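Long-range contacts in uncharacterized protein (Bacteroides eggerthii, PDB 4FTD), which is of unknown function but joins an immunoglobulin-like domain to a six-bladed beta-propeller and may take part in carbohydrate metabolism: residues A[135-140]-A[151-156]; A[407-412]-A[434-439]; A[158-163]-A[177-182]. All coordinates share one frame; numbering follows the deposited sequence.

All three contacts sit in the beta-propeller, on the same side of the chain's centre, and follow one another along the chain in the order 1, 3, 2. Contacts 1 and 3 belong to one four-stranded antiparallel sheet: contact 1 joins strands 138-143 and 147-152 at their open end, and contact 3 closes the outer pair, 163-166 with 178-179. Contact 2 lies in the neighbouring sheet, where 412-420 pairs with 426-435. Contact 1 is the middle one, its centre about 11 Å from each of the others; contacts 2 and 3 have centres about 19 Å apart. Ser152 OG meets His160 O between contacts 1 and 3, weakly bonded, and Asn136 meets Asn409 between contacts 1 and 2, bringing the first and last parts of the propeller together.

Contact 1: A[135-140]-A[151-156]; sequences TNYTRC and VSRPTT
Tyr137 and Arg153 bury the most surface here, and they meet flat. The guanidinium of Arg153 lies on one face of the tyrosine ring, centres 4.5 Å apart and planes 25° from parallel, with NH1 over the CD2-CE2 side of the ring at 3.5 Å from CD2. A bend at chi3 (-76°) folds the arginine chain back so that its flat end reaches the ring. Thr155 covers the opposite face: its CB stands 4.1 Å from the ring centroid, close to the normal, in a CH-pi contact, and its CG2 packs on Tyr137 CB. The ring is thus sandwiched between a cation and a threonine.

The two backbones join as well, Arg153 N donating to Tyr137 O at 3.0 Å. This is the open end of the beta hairpin formed by strands 138-143 and 147-152, the first two strands of a propeller sheet. Residues 135-138 form a type I beta turn at its entrance, and Thr135 OG1 accepts from Tyr137 N, an ST turn.

Val151, third in buried surface, sits farther along the hairpin. Its N donates to Cys140 O at 2.9 Å, almost in line with the carbonyl, while its CG2 rests against Cys140 CB.

A second arginine comes near the first, Arg139 NE lying 3.8 Å from Arg153 NH2 with the guanidinium planes nearly perpendicular. Arg139 NE donates to Asn136 O. A water accepts from Arg153 NH2 at 2.8 Å and, weakly, from Arg139 NH2, which may soften the like-charge approach. Tyr190 adds a cation-pi partner for Arg153.

Contact 2: A[407-412]-A[434-439]; sequences NGNALA and SRTQSG
Ala412 pairs with Arg435 as an antiparallel, non-hydrogen-bonded pair, where strands 412-420 and 426-435 of a propeller sheet meet the loop 407-411. Just past this pair Ser438 and Gly439 both face Arg435 in a classic beta bulge, their two N atoms donating to Arg435 O.

Among the hydrogen bonds, Leu411 O takes two from a single residue. Thr436 N reaches it at 2.8 Å, nearly head-on, and Thr436 OG1 also at 2.8 Å but from well to one side of the carbonyl. With OG1 beside its own backbone N (chi1 -55°), both donors of the threonine converge on that oxygen. The asparagine amides supply the rest. Asn409 ND2 gives a straight bond to Gln437 OE1, 2.9 Å at 178°, within its own amide plane. Asn407 ND2 donates to Thr436 O at 3.2 Å, approaching from above the carbonyl plane. Asn407 is itself steadied by an Asx turn, its OD1 accepting from Asn409 N.

The Asn407 and Gln437 amides stack, 10° from parallel. Asn407 ND2 also packs over one face of the Arg435 guanidinium, a meeting of two donors and not a bond. The guanidinium is held by NE on Ala358 O, NH2 on Ser405 O and Gly359 O, and, within its own segment, NH1 on Ser438 OG.

Van der Waals contacts are few: Ala410 CB sits near Arg435 NH2, and Ala412 CB meets Arg435 CG, carbon to carbon. Closest of the CA-H...O contacts is Ala412 CA against Ser434 O, at 3.1 Å.

Contact 3: A[158-163]-A[177-182]; sequences NFHTPH and PIMLDV
The selenomethionine Met179 reaches between two histidines, His160 and His163, at the outer edge of a four-stranded propeller sheet, where strand 178-179 pairs with strand 163-166. His163 and Met179 form an antiparallel, non-hydrogen-bonded pair, so their side chains leave the sheet on the same face and run side by side. The Met179 chain bends at chi2 (75°), which swings its methyl CE over one face of the His163 imidazole, 4.2 Å from the ring centroid and 27° off the normal, a CH-pi contact. The selenium is farther away and oblique to that ring.

The same methyl meets His160, whose side chain crosses that of Met179 at about a right angle; CE is 3.4 Å from His160 CD2 and obliquely placed. Asn158 CB covers one face of the His160 ring from within the loop, and His160 ND1 bonds to Asp132. Pro177 lies alongside His163, pointing the same way, with its CB 3.7 Å from His163 CD2.

Both imidazole nitrogens of His163 are engaged, which fixes the ring's rotation. ND1 donates to Thr161 O at 2.9 Å, with that oxygen at the ring edge, and NE2 is bonded to Tyr130 OH.

Pro162 packs by CB on Leu180 CD1 and by CD on Val182 CG1; Tyr192 and Leu204 also touch it. Thr161, crossing Met179 at about a right angle, sets OG1 against Met179 CG.

The backbones are tied by Leu180 N, which donates to Pro162 O at 3.1 Å. Water 5 spans the same gap, accepting from Thr161 OG1 at 2.6 Å and donating to Pro162 O and to Leu180 O, each 2.7 Å away.

Contact 1: A[135-140]-A[151-156]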
ATOM      1  N   THR A 135      21.583 -13.670  -0.657  1.00 45.93           N
ATOM      2  CA  THR A 135      21.761 -14.971   0.055  1.00 43.22           C
ATOM      3  C   THR A 135      20.715 -15.121   1.093  1.00 49.83           C
ATOM      4  O   THR A 135      20.052 -14.171   1.430  1.00 45.21           O
ATOM      5  CB  THR A 135      23.148 -15.135   0.720  1.00 54.87           C
ATOM      6  OG1 THR A 135      23.194 -14.489   1.997  1.00 48.94           O
ATOM      7  CG2 THR A 135      24.262 -14.588  -0.185  1.00 53.87           C
ATOM      8  N   ASN A 136      20.582 -16.315   1.645  1.00 42.83           N
ATOM      9  CA  ASN A 136      19.624 -16.499   2.721  1.00 50.68           C
ATOM     10  C   ASN A 136      20.167 -16.071   4.087  1.00 38.60           C
ATOM     11  O   ASN A 136      19.592 -16.378   5.109  1.00 42.08           O
ATOM     12  CB  ASN A 136      19.063 -17.902   2.703  1.00 54.32           C
ATOM     13  CG  ASN A 136      20.061 -18.942   3.070  1.00 49.90           C
ATOM     14  OD1 ASN A 136      21.204 -18.650   3.432  1.00 48.01           O
ATOM     15  ND2 ASN A 136      19.626 -20.187   3.009  1.00 49.74           N
ATOM     16  N   TYR A 137      21.310 -15.391   4.111  1.00 38.79           N
ATOM     17  CA  TYR A 137      21.806 -14.789   5.372  1.00 38.95           C
ATOM     18  C   TYR A 137      21.109 -13.478   5.727  1.00 39.04           C
ATOM     19  O   TYR A 137      21.312 -12.955   6.791  1.00 37.32           O
ATOM     20  CB  TYR A 137      23.345 -14.654   5.357  1.00 38.80           C
ATOM     21  CG  TYR A 137      23.966 -15.982   5.685  1.00 42.11           C
ATOM     22  CD1 TYR A 137      23.967 -16.999   4.744  1.00 51.71           C
ATOM     23  CD2 TYR A 137      24.478 -16.254   6.944  1.00 49.25           C
ATOM     24  CE1 TYR A 137      24.510 -18.244   5.030  1.00 64.23           C
ATOM     25  CE2 TYR A 137      25.015 -17.503   7.253  1.00 58.27           C
ATOM     26  CZ  TYR A 137      25.007 -18.502   6.293  1.00 61.67           C
ATOM     27  OH  TYR A 137      25.561 -19.748   6.538  1.00 75.69           O
ATOM     28  N   THR A 138      20.273 -12.965   4.837  1.00 38.66           N
ATOM     29  CA  THR A 138      19.420 -11.806   5.145  1.00 35.98           C
ATOM     30  C   THR A 138      18.008 -12.210   4.770  1.00 37.88           C
ATOM     31  O   THR A 138      17.739 -12.508   3.617  1.00 38.01           O
ATOM     32  CB  THR A 138      19.792 -10.557   4.288  1.00 37.05           C
ATOM     33  OG1 THR A 138      21.127 -10.153   4.551  1.00 40.62           O
ATOM     34  CG2 THR A 138      18.824  -9.394   4.575  1.00 34.77           C
ATOM     35  N   ARG A 139      17.120 -12.230   5.750  1.00 32.53           N
ATOM     36  CA  ARG A 139      15.719 -12.693   5.569  1.00 35.13           C
ATOM     37  C   ARG A 139      14.686 -11.645   5.903  1.00 35.82           C
ATOM     38  O   ARG A 139      13.477 -11.883   5.849  1.00 37.24           O
ATOM     39  CB  ARG A 139      15.492 -13.930   6.423  1.00 36.50           C
ATOM     40  CG  ARG A 139      16.414 -15.048   6.028  1.00 38.36           C
ATOM     41  CD  ARG A 139      16.121 -16.344   6.759  1.00 37.56           C
ATOM     42  NE  ARG A 139      17.159 -17.316   6.360  1.00 37.45           N
ATOM     43  CZ  ARG A 139      17.138 -18.606   6.687  1.00 43.50           C
ATOM     44  NH1 ARG A 139      16.146 -19.101   7.378  1.00 41.79           N
ATOM     45  NH2 ARG A 139      18.121 -19.405   6.331  1.00 43.22           N
ATOM     46  N   CYS A 140      15.145 -10.435   6.192  1.00 35.33           N
ATOM     47  CA  CYS A 140      14.252  -9.384   6.582  1.00 36.32           C
ATOM     48  C   CYS A 140      14.794  -7.997   6.302  1.00 38.05           C
ATOM     49  O   CYS A 140      15.950  -7.719   6.565  1.00 34.40           O
ATOM     50  CB  CYS A 140      14.015  -9.468   8.068  1.00 41.92           C
ATOM     51  SG  CYS A 140      12.684  -8.442   8.771  1.00 39.35           S
ATOM     52  N   VAL A 151      18.395  -6.663   7.755  1.00 33.70           N
ATOM     53  CA  VAL A 151      18.790  -7.481   8.914  1.00 36.38           C
ATOM     54  C   VAL A 151      19.739  -8.541   8.359  1.00 34.37           C
ATOM     55  O   VAL A 151      19.412  -9.707   8.232  1.00 36.02           O
ATOM     56  CB  VAL A 151      17.596  -8.092   9.683  1.00 31.62           C
ATOM     57  CG1 VAL A 151      18.103  -8.820  10.937  1.00 32.62           C
ATOM     58  CG2 VAL A 151      16.584  -7.007  10.006  1.00 30.91           C
ATOM     59  N   SER A 152      20.935  -8.092   8.014  1.00 35.40           N
ATOM     60  CA  SER A 152      21.919  -8.978   7.440  1.00 39.21           C
ATOM     61  C   SER A 152      22.782  -9.668   8.507  1.00 38.92           C
ATOM     62  O   SER A 152      23.232  -9.050   9.439  1.00 36.59           O
ATOM     63  CB  SER A 152      22.837  -8.213   6.473  1.00 36.86           C
ATOM     64  OG  SER A 152      23.389  -7.081   7.101  1.00 43.63           O
ATOM     65  N   ARG A 153      22.898 -10.983   8.387  1.00 41.16           N
ATOM     66  CA  ARG A 153      23.843 -11.740   9.182  1.00 40.02           C
ATOM     67  C   ARG A 153      25.124 -11.772   8.316  1.00 33.23           C
ATOM     68  O   ARG A 153      25.051 -11.905   7.104  1.00 43.49           O
ATOM     69  CB  ARG A 153      23.351 -13.158   9.425  1.00 34.79           C
ATOM     70  CG  ARG A 153      22.251 -13.247  10.484  1.00 39.71           C
ATOM     71  CD  ARG A 153      21.967 -14.710  10.767  1.00 41.03           C
ATOM     72  NE  ARG A 153      21.182 -15.230   9.654  1.00 40.34           N
ATOM     73  CZ  ARG A 153      21.303 -16.437   9.086  1.00 49.11           C
ATOM     74  NH1 ARG A 153      22.232 -17.310   9.453  1.00 44.53           N
ATOM     75  NH2 ARG A 153      20.500 -16.750   8.077  1.00 40.43           N
ATOM     76  N   PRO A 154      26.283 -11.626   8.952  1.00 37.99           N
ATOM     77  CA  PRO A 154      27.509 -11.467   8.188  1.00 39.92           C
ATOM     78  C   PRO A 154      27.940 -12.737   7.440  1.00 45.24           C
ATOM     79  O   PRO A 154      28.046 -13.781   8.029  1.00 39.84           O
ATOM     80  CB  PRO A 154      28.541 -11.080   9.228  1.00 43.94           C
ATOM     81  CG  PRO A 154      27.956 -11.440  10.559  1.00 42.60           C
ATOM     82  CD  PRO A 154      26.477 -11.438  10.394  1.00 37.55           C
ATOM     83  N   THR A 155      28.264 -12.612   6.169  1.00 43.14           N
ATOM     84  CA  THR A 155      28.655 -13.771   5.386  1.00 42.31           C
ATOM     85  C   THR A 155      29.506 -13.324   4.219  1.00 44.21           C
ATOM     86  O   THR A 155      29.529 -12.128   3.886  1.00 42.08           O
ATOM     87  CB  THR A 155      27.395 -14.611   4.957  1.00 47.23           C
ATOM     88  OG1 THR A 155      27.866 -15.836   4.478  1.00 45.64           O
ATOM     89  CG2 THR A 155      26.566 -13.971   3.863  1.00 43.15           C
ATOM     90  N   THR A 156      30.253 -14.260   3.632  1.00 44.24           N
ATOM     91  CA  THR A 156      31.120 -13.914   2.518  1.00 47.92           C
ATOM     92  C   THR A 156      30.299 -13.313   1.369  1.00 53.02           C
ATOM     93  O   THR A 156      29.139 -13.679   1.217  1.00 49.42           O
ATOM     94  CB  THR A 156      31.938 -15.111   2.042  1.00 49.26           C
ATOM     95  OG1 THR A 156      32.917 -14.630   1.124  1.00 53.51           O
ATOM     96  CG2 THR A 156      31.009 -16.209   1.360  1.00 45.27           C
TER
HETATM   97  O   HOH W   1      20.923 -18.904   6.391  1.00 53.08           O
HETATM   98  O   HOH W   2      18.776 -14.341   8.506  1.00 40.29           O
HETATM   99  O   HOH W   3      23.694 -11.224   4.771  1.00 45.43           O
HETATM  100  O   HOH W   4      17.754 -11.786   8.477  1.00 35.29           O

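Contact 2: A[407-412]-A[434-439]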
ATOM      1  N   ASN A 407      12.262 -20.496  -3.191  1.00 45.38           N
ATOM      2  CA  ASN A 407      13.325 -21.021  -2.330  1.00 46.73           C
ATOM      3  C   ASN A 407      12.733 -21.531  -1.014  1.00 43.85           C
ATOM      4  O   ASN A 407      11.529 -21.371  -0.739  1.00 44.60           O
ATOM      5  CB  ASN A 407      14.442 -19.960  -2.126  1.00 46.83           C
ATOM      6  CG  ASN A 407      13.964 -18.731  -1.409  1.00 42.96           C
ATOM      7  OD1 ASN A 407      13.485 -18.847  -0.281  1.00 44.73           O
ATOM      8  ND2 ASN A 407      14.157 -17.529  -2.011  1.00 41.14           N
ATOM      9  N   GLY A 408      13.578 -22.158  -0.205  1.00 48.51           N
ATOM     10  CA  GLY A 408      13.137 -22.743   1.067  1.00 44.68           C
ATOM     11  C   GLY A 408      13.059 -21.769   2.237  1.00 50.42           C
ATOM     12  O   GLY A 408      12.722 -22.183   3.312  1.00 46.79           O
ATOM     13  N   ASN A 409      13.332 -20.476   2.043  1.00 45.61           N
ATOM     14  CA  ASN A 409      13.348 -19.513   3.142  1.00 43.77           C
ATOM     15  C   ASN A 409      12.823 -18.156   2.643  1.00 44.52           C
ATOM     16  O   ASN A 409      13.497 -17.138   2.761  1.00 44.56           O
ATOM     17  CB  ASN A 409      14.765 -19.442   3.753  1.00 43.80           C
ATOM     18  CG  ASN A 409      15.845 -19.373   2.700  1.00 47.08           C
ATOM     19  OD1 ASN A 409      16.680 -20.264   2.609  1.00 47.84           O
ATOM     20  ND2 ASN A 409      15.781 -18.357   1.832  1.00 44.41           N
ATOM     21  N   ALA A 410      11.597 -18.183   2.122  1.00 43.68           N
ATOM     22  CA  ALA A 410      11.011 -17.101   1.342  1.00 46.57           C
ATOM     23  C   ALA A 410      10.316 -16.053   2.235  1.00 40.51           C
ATOM     24  O   ALA A 410       9.167 -15.636   1.992  1.00 42.65           O
ATOM     25  CB  ALA A 410      10.061 -17.710   0.294  1.00 42.07           C
ATOM     26  N   LEU A 411      11.031 -15.594   3.252  1.00 41.21           N
ATOM     27  CA  LEU A 411      10.495 -14.590   4.152  1.00 38.78           C
ATOM     28  C   LEU A 411      10.388 -13.263   3.342  1.00 34.84           C
ATOM     29  O   LEU A 411      11.313 -12.910   2.530  1.00 42.24           O
ATOM     30  CB  LEU A 411      11.334 -14.421   5.439  1.00 42.74           C
ATOM     31  CG  LEU A 411      11.205 -15.538   6.515  1.00 42.59           C
ATOM     32  CD1 LEU A 411       9.762 -15.698   7.008  1.00 37.85           C
ATOM     33  CD2 LEU A 411      11.793 -16.849   6.021  1.00 38.54           C
ATOM     34  N   ALA A 412       9.231 -12.620   3.502  1.00 38.43           N
ATOM     35  CA  ALA A 412       8.875 -11.378   2.803  1.00 36.29           C
ATOM     36  C   ALA A 412       8.254 -10.402   3.777  1.00 41.00           C
ATOM     37  O   ALA A 412       7.584 -10.817   4.727  1.00 36.96           O
ATOM     38  CB  ALA A 412       7.908 -11.630   1.645  1.00 36.97           C
ATOM     39  N   SER A 434       9.979  -6.380   0.484  1.00 38.26           N
ATOM     40  CA  SER A 434      11.267  -7.058   0.458  1.00 38.42           C
ATOM     41  C   SER A 434      11.015  -8.546   0.497  1.00 40.97           C
ATOM     42  O   SER A 434      10.176  -8.997   1.260  1.00 38.23           O
ATOM     43  CB  SER A 434      12.089  -6.722   1.710  1.00 42.52           C
ATOM     44  OG  SER A 434      13.416  -7.267   1.564  1.00 45.70           O
ATOM     45  N   ARG A 435      11.810  -9.305  -0.232  1.00 39.28           N
ATOM     46  CA  ARG A 435      11.689 -10.736  -0.266  1.00 37.90           C
ATOM     47  C   ARG A 435      13.058 -11.389  -0.339  1.00 35.65           C
ATOM     48  O   ARG A 435      13.932 -10.997  -1.148  1.00 37.91           O
ATOM     49  CB  ARG A 435      10.779 -11.139  -1.392  1.00 39.82           C
ATOM     50  CG  ARG A 435      10.459 -12.622  -1.420  1.00 40.09           C
ATOM     51  CD  ARG A 435      11.340 -13.365  -2.401  1.00 43.43           C
ATOM     52  NE  ARG A 435      10.995 -14.764  -2.519  1.00 42.97           N
ATOM     53  CZ  ARG A 435      11.642 -15.637  -3.282  1.00 41.30           C
ATOM     54  NH1 ARG A 435      12.700 -15.258  -3.981  1.00 43.45           N
ATOM     55  NH2 ARG A 435      11.223 -16.900  -3.350  1.00 45.45           N
ATOM     56  N   THR A 436      13.251 -12.393   0.511  1.00 36.54           N
ATOM     57  CA  THR A 436      14.537 -13.113   0.628  1.00 36.82           C
ATOM     58  C   THR A 436      15.027 -13.705  -0.690  1.00 34.45           C
ATOM     59  O   THR A 436      14.280 -14.425  -1.347  1.00 38.49           O
ATOM     60  CB  THR A 436      14.462 -14.213   1.688  1.00 40.59           C
ATOM     61  OG1 THR A 436      14.043 -13.611   2.917  1.00 39.07           O
ATOM     62  CG2 THR A 436      15.810 -14.938   1.855  1.00 36.39           C
ATOM     63  N   GLN A 437      16.249 -13.354  -1.057  1.00 41.75           N
ATOM     64  CA  GLN A 437      16.905 -13.782  -2.320  1.00 40.09           C
ATOM     65  C   GLN A 437      16.315 -13.122  -3.591  1.00 41.53           C
ATOM     66  O   GLN A 437      16.615 -13.556  -4.714  1.00 45.25           O
ATOM     67  CB  GLN A 437      17.024 -15.329  -2.451  1.00 44.49           C
ATOM     68  CG  GLN A 437      17.920 -15.934  -1.380  1.00 54.34           C
ATOM     69  CD  GLN A 437      17.966 -17.463  -1.391  1.00 55.30           C
ATOM     70  OE1 GLN A 437      17.676 -18.131  -0.389  1.00 62.55           O
ATOM     71  NE2 GLN A 437      18.286 -18.014  -2.521  1.00 59.16           N
ATOM     72  N   SER A 438      15.530 -12.063  -3.429  1.00 40.90           N
ATOM     73  CA  SER A 438      15.057 -11.257  -4.565  1.00 39.90           C
ATOM     74  C   SER A 438      15.405  -9.788  -4.407  1.00 41.00           C
ATOM     75  O   SER A 438      15.683  -9.136  -5.367  1.00 39.86           O
ATOM     76  CB  SER A 438      13.573 -11.371  -4.756  1.00 44.43           C
ATOM     77  OG  SER A 438      13.201 -12.705  -4.952  1.00 42.01           O
ATOM     78  N   GLY A 439      15.353  -9.251  -3.190  1.00 36.88           N
ATOM     79  CA  GLY A 439      15.685  -7.856  -2.950  1.00 41.64           C
ATOM     80  C   GLY A 439      14.467  -7.055  -2.472  1.00 41.74           C
ATOM     81  O   GLY A 439      13.520  -7.618  -1.976  1.00 41.39           O
TER

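Contact 3: A[158-163]-A[177-182]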
ATOM      1  N   ASN A 158      30.727  -9.784   1.916  1.00 47.44           N
ATOM      2  CA  ASN A 158      30.457  -8.483   2.545  1.00 46.16           C
ATOM      3  C   ASN A 158      30.724  -8.482   4.078  1.00 38.34           C
ATOM      4  O   ASN A 158      31.207  -7.488   4.648  1.00 39.72           O
ATOM      5  CB  ASN A 158      28.954  -8.085   2.376  1.00 62.28           C
ATOM      6  CG  ASN A 158      28.501  -7.898   0.906  1.00 78.75           C
ATOM      7  OD1 ASN A 158      29.318  -7.781   0.026  1.00 63.46           O
ATOM      8  ND2 ASN A 158      27.158  -7.834   0.666  1.00 61.93           N
ATOM      9  N   PHE A 159      30.352  -9.566   4.755  1.00 38.96           N
ATOM     10  CA  PHE A 159      30.370  -9.612   6.222  1.00 41.69           C
ATOM     11  C   PHE A 159      29.701  -8.376   6.832  1.00 41.61           C
ATOM     12  O   PHE A 159      30.239  -7.743   7.770  1.00 39.08           O
ATOM     13  CB  PHE A 159      31.802  -9.868   6.740  1.00 39.96           C
ATOM     14  CG  PHE A 159      32.350 -11.205   6.306  1.00 37.97           C
ATOM     15  CD1 PHE A 159      31.986 -12.360   6.985  1.00 47.91           C
ATOM     16  CD2 PHE A 159      33.139 -11.322   5.161  1.00 37.76           C
ATOM     17  CE1 PHE A 159      32.443 -13.606   6.574  1.00 42.03           C
ATOM     18  CE2 PHE A 159      33.646 -12.552   4.777  1.00 41.09           C
ATOM     19  CZ  PHE A 159      33.301 -13.696   5.473  1.00 41.86           C
ATOM     20  N   HIS A 160      28.487  -8.101   6.348  1.00 39.01           N
ATOM     21  CA  HIS A 160      27.643  -6.990   6.878  1.00 37.32           C
ATOM     22  C   HIS A 160      26.793  -7.471   8.049  1.00 35.43           C
ATOM     23  O   HIS A 160      26.164  -8.516   7.967  1.00 42.00           O
ATOM     24  CB  HIS A 160      26.671  -6.421   5.806  1.00 41.29           C
ATOM     25  CG  HIS A 160      27.343  -5.625   4.724  1.00 51.80           C
ATOM     26  ND1 HIS A 160      26.721  -5.301   3.531  1.00 48.33           N
ATOM     27  CD2 HIS A 160      28.587  -5.088   4.659  1.00 52.80           C
ATOM     28  CE1 HIS A 160      27.558  -4.607   2.778  1.00 57.97           C
ATOM     29  NE2 HIS A 160      28.699  -4.470   3.434  1.00 51.11           N
ATOM     30  N   THR A 161      26.841  -6.714   9.132  1.00 35.22           N
ATOM     31  CA  THR A 161      25.901  -6.877  10.275  1.00 34.35           C
ATOM     32  C   THR A 161      24.693  -5.948   9.990  1.00 35.47           C
ATOM     33  O   THR A 161      24.665  -5.209   9.006  1.00 38.62           O
ATOM     34  CB  THR A 161      26.643  -6.603  11.588  1.00 37.97           C
ATOM     35  OG1 THR A 161      27.230  -5.321  11.495  1.00 42.47           O
ATOM     36  CG2 THR A 161      27.776  -7.667  11.879  1.00 36.51           C
ATOM     37  N   PRO A 162      23.626  -6.028  10.814  1.00 34.11           N
ATOM     38  CA  PRO A 162      22.407  -5.271  10.507  1.00 34.18           C
ATOM     39  C   PRO A 162      22.628  -3.762  10.387  1.00 34.22           C
ATOM     40  O   PRO A 162      23.411  -3.170  11.152  1.00 40.74           O
ATOM     41  CB  PRO A 162      21.480  -5.624  11.681  1.00 34.70           C
ATOM     42  CG  PRO A 162      21.953  -7.009  12.090  1.00 36.37           C
ATOM     43  CD  PRO A 162      23.457  -6.946  11.933  1.00 35.06           C
ATOM     44  N   HIS A 163      21.988  -3.167   9.389  1.00 36.21           N
ATOM     45  CA  HIS A 163      22.255  -1.818   9.059  1.00 34.64           C
ATOM     46  C   HIS A 163      21.066  -1.098   8.461  1.00 37.57           C
ATOM     47  O   HIS A 163      20.107  -1.702   8.064  1.00 37.34           O
ATOM     48  CB  HIS A 163      23.448  -1.742   8.092  1.00 41.12           C
ATOM     49  CG  HIS A 163      23.264  -2.521   6.827  1.00 38.29           C
ATOM     50  ND1 HIS A 163      23.413  -3.898   6.788  1.00 37.58           N
ATOM     51  CD2 HIS A 163      22.998  -2.120   5.545  1.00 41.12           C
ATOM     52  CE1 HIS A 163      23.263  -4.302   5.523  1.00 42.13           C
ATOM     53  NE2 HIS A 163      22.976  -3.252   4.755  1.00 37.39           N
ATOM     54  N   PRO A 177      25.704   2.062   3.930  1.00 46.18           N
ATOM     55  CA  PRO A 177      25.262   1.394   5.146  1.00 47.56           C
ATOM     56  C   PRO A 177      25.616   2.104   6.419  1.00 49.92           C
ATOM     57  O   PRO A 177      26.738   2.542   6.614  1.00 47.34           O
ATOM     58  CB  PRO A 177      25.954   0.023   5.077  1.00 46.89           C
ATOM     59  CG  PRO A 177      26.143  -0.211   3.604  1.00 52.91           C
ATOM     60  CD  PRO A 177      26.481   1.138   3.066  1.00 54.33           C
ATOM     61  N   ILE A 178      24.633   2.246   7.289  1.00 49.34           N
ATOM     62  CA  ILE A 178      24.835   2.815   8.595  1.00 44.73           C
ATOM     63  C   ILE A 178      24.711   1.575   9.477  1.00 45.30           C
ATOM     64  O   ILE A 178      23.595   1.075   9.695  1.00 40.73           O
ATOM     65  CB  ILE A 178      23.748   3.861   8.905  1.00 51.36           C
ATOM     66  CG1 ILE A 178      23.763   5.027   7.884  1.00 58.36           C
ATOM     67  CG2 ILE A 178      23.913   4.391  10.321  1.00 48.64           C
ATOM     68  CD1 ILE A 178      22.378   5.660   7.700  1.00 50.63           C
HETATM   69  N   MSE A 179      25.822   1.037   9.958  1.00 43.16           N
HETATM   70  CA  MSE A 179      25.759  -0.153  10.836  1.00 45.79           C
HETATM   71  C   MSE A 179      25.269   0.153  12.275  1.00 39.87           C
HETATM   72  O   MSE A 179      25.720   1.080  12.923  1.00 44.08           O
HETATM   73  CB  MSE A 179      27.120  -0.882  10.918  1.00 47.77           C
HETATM   74  CG  MSE A 179      27.175  -2.168   9.970  1.00 54.73           C
HETATM   75 SE   MSE A 179      27.370  -1.438   8.192  0.75 55.64          SE
HETATM   76  CE  MSE A 179      27.184  -3.100   7.075  1.00 50.43           C
ATOM     77  N   LEU A 180      24.324  -0.642  12.749  1.00 40.42           N
ATOM     78  CA  LEU A 180      23.916  -0.587  14.112  1.00 39.63           C
ATOM     79  C   LEU A 180      25.001  -1.080  15.033  1.00 40.03           C
ATOM     80  O   LEU A 180      25.749  -1.999  14.694  1.00 40.56           O
ATOM     81  CB  LEU A 180      22.680  -1.473  14.271  1.00 39.05           C
ATOM     82  CG  LEU A 180      21.395  -0.983  13.579  1.00 43.17           C
ATOM     83  CD1 LEU A 180      20.317  -2.079  13.668  1.00 42.69           C
ATOM     84  CD2 LEU A 180      20.856   0.337  14.174  1.00 41.98           C
ATOM     85  N   ASP A 181      25.045  -0.522  16.241  1.00 41.84           N
ATOM     86  CA  ASP A 181      25.895  -1.051  17.308  1.00 42.16           C
ATOM     87  C   ASP A 181      25.321  -2.383  17.728  1.00 45.46           C
ATOM     88  O   ASP A 181      24.194  -2.427  18.212  1.00 40.02           O
ATOM     89  CB  ASP A 181      25.939  -0.052  18.466  1.00 44.91           C
ATOM     90  CG  ASP A 181      26.836  -0.487  19.601  1.00 52.05           C
ATOM     91  OD1 ASP A 181      27.293  -1.651  19.654  1.00 46.47           O
ATOM     92  OD2 ASP A 181      27.079   0.367  20.467  1.00 61.00           O
ATOM     93  N   VAL A 182      26.063  -3.480  17.492  1.00 42.04           N
ATOM     94  CA  VAL A 182      25.603  -4.842  17.847  1.00 42.11           C
ATOM     95  C   VAL A 182      26.469  -5.434  18.987  1.00 41.07           C
ATOM     96  O   VAL A 182      26.505  -6.634  19.190  1.00 39.63           O
ATOM     97  CB  VAL A 182      25.460  -5.777  16.611  1.00 41.80           C
ATOM     98  CG1 VAL A 182      24.278  -5.366  15.744  1.00 42.04           C
ATOM     99  CG2 VAL A 182      26.752  -5.817  15.790  1.00 37.98           C
TER
HETATM  100  O   HOH W   5      25.434  -3.896  12.748  1.00 43.31           O